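Local coordinates for protein antisigma-factor antagonist, STAS (Rhodobacter sphaeroides, PDB 3OIZ) that is the STAS domain of a probable SulP-like sulfate transporter of the membrane, and is probably regulatory in role, at residues A[68-71]-A[72-76]. Numbering follows the deposited sequence.
Sequences AVLK and FRREG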
loop_
_atom_site.group_PDB
_atom_site.type_symbol
_atom_site.label_atom_id
_atom_site.label_comp_id
_atom_site.label_asym_id
_atom_site.label_seq_id
_atom_site.Cartn_x
_atom_site.Cartn_y
_atom_site.Cartn_z
ATOM N N ALA A 68 4.401 -1.719 -5.225
ATOM C CA ALA A 68 4.139 -2.548 -4.053
ATOM C C ALA A 68 3.175 -3.667 -4.491
ATOM O O ALA A 68 3.367 -4.857 -4.150
ATOM C CB ALA A 68 3.520 -1.733 -2.946
ATOM N N VAL A 69 2.127 -3.287 -5.236
ATOM C CA VAL A 69 1.199 -4.280 -5.780
ATOM C C VAL A 69 1.922 -5.340 -6.630
ATOM O O VAL A 69 1.724 -6.573 -6.426
ATOM C CB VAL A 69 0.084 -3.606 -6.600
ATOM C CG1 VAL A 69 -0.730 -4.688 -7.374
ATOM C CG2 VAL A 69 -0.852 -2.770 -5.644
ATOM N N LEU A 70 2.747 -4.876 -7.571
ATOM C CA LEU A 70 3.473 -5.794 -8.435
ATOM C C LEU A 70 4.357 -6.749 -7.620
ATOM O O LEU A 70 4.376 -7.957 -7.899
ATOM C CB LEU A 70 4.342 -5.008 -9.433
ATOM C CG LEU A 70 5.140 -5.847 -10.435
ATOM C CD1 LEU A 70 4.197 -6.793 -11.204
ATOM C CD2 LEU A 70 5.847 -4.934 -11.393
ATOM N N LYS A 71 5.060 -6.213 -6.603
ATOM C CA LYS A 71 5.951 -7.048 -5.788
ATOM C C LYS A 71 5.231 -8.130 -5.000
ATOM O O LYS A 71 5.736 -9.285 -4.925
ATOM C CB LYS A 71 6.833 -6.198 -4.863
ATOM C CG LYS A 71 7.923 -5.450 -5.668
ATOM C CD LYS A 71 8.723 -4.462 -4.828
ATOM C CE LYS A 71 9.473 -5.147 -3.747
ATOM N NZ LYS A 71 10.924 -5.161 -4.051
ATOM N N PHE A 72 4.068 -7.790 -4.426
ATOM C CA PHE A 72 3.204 -8.824 -3.816
ATOM C C PHE A 72 2.727 -9.846 -4.817
ATOM O O PHE A 72 2.765 -11.055 -4.522
ATOM C CB PHE A 72 2.007 -8.211 -3.094
ATOM C CG PHE A 72 2.340 -7.672 -1.734
ATOM C CD1 PHE A 72 2.813 -8.523 -0.720
ATOM C CD2 PHE A 72 2.134 -6.352 -1.449
ATOM C CE1 PHE A 72 3.071 -8.023 0.563
ATOM C CE2 PHE A 72 2.412 -5.837 -0.163
ATOM C CZ PHE A 72 2.872 -6.664 0.827
ATOM N N ARG A 73 2.348 -9.398 -6.015
ATOM C CA ARG A 73 1.892 -10.352 -7.044
ATOM C C ARG A 73 3.002 -11.302 -7.468
ATOM O O ARG A 73 2.768 -12.495 -7.669
ATOM C CB ARG A 73 1.313 -9.592 -8.254
ATOM C CG ARG A 73 -0.064 -8.971 -7.926
ATOM C CD ARG A 73 -0.697 -8.327 -9.158
ATOM N NE ARG A 73 -2.054 -7.887 -8.850
ATOM C CZ ARG A 73 -2.616 -6.783 -9.336
ATOM N NH1 ARG A 73 -1.942 -5.983 -10.183
ATOM N NH2 ARG A 73 -3.849 -6.455 -8.949
ATOM N N ARG A 74 4.222 -10.789 -7.582
ATOM C CA ARG A 74 5.351 -11.622 -7.995
ATOM C C ARG A 74 5.745 -12.619 -6.936
ATOM O O ARG A 74 6.421 -13.595 -7.242
ATOM C CB ARG A 74 6.555 -10.755 -8.285
ATOM C CG ARG A 74 6.386 -9.992 -9.529
ATOM C CD ARG A 74 7.559 -9.146 -9.796
ATOM N NE ARG A 74 7.585 -8.817 -11.215
ATOM C CZ ARG A 74 8.215 -7.761 -11.719
ATOM N NH1 ARG A 74 8.867 -6.926 -10.905
ATOM N NH2 ARG A 74 8.178 -7.536 -13.032
ATOM N N GLU A 75 5.325 -12.364 -5.701
ATOM C CA GLU A 75 5.582 -13.275 -4.588
ATOM C C GLU A 75 4.433 -14.284 -4.431
ATOM O O GLU A 75 4.465 -15.138 -3.533
ATOM C CB GLU A 75 5.878 -12.491 -3.305
ATOM C CG GLU A 75 7.284 -11.916 -3.252
ATOM C CD GLU A 75 8.354 -12.981 -2.916
ATOM O OE1 GLU A 75 8.009 -14.137 -2.629
ATOM O OE2 GLU A 75 9.551 -12.666 -2.909
ATOM N N GLY A 76 3.419 -14.170 -5.288
ATOM C CA GLY A 76 2.373 -15.202 -5.442
ATOM C C GLY A 76 0.977 -14.834 -4.938
ATOM O O GLY A 76 0.016 -15.625 -5.071
#
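V69 and R73, one turn apart near the C-terminal end of helix 59-74, pair a methyl with a guanidinium, and L70 and R74 repeat the theme. In the first pair the side chains run alongside each other, and V69 CG1 sits over one face of the R73 guanidinium, 3.3 Å from NH1. With chi1 at 170°, that methyl lies beside its own carbonyl carbon, on the side of the next turn, where R73 extends past it. In the second, L70 and R74 slant across one another, with L70 CD2 3.7 Å from R74 NH1 and over one guanidinium face. An alanine in place of L70 would probably strip that face of its aliphatic cover and leave the arginine freer to swing.

Backbone bonds bind the same turns: F72 N to A68 O (3.0 Å), R73 N to V69 O and R74 N to L70 O. The i to i+4 pattern then weakens, E75 N reaching K71 O only weakly at 3.2 Å, and G76, with positive phi and its N bonded back to R73 O, closes a Schellman motif.

V69 and F72 turn hydrocarbon to the sheet. R73 thus serves both chemistries: its face takes a methyl while NH2 bonds V79 O, tying the guanidinium to strand 78-82.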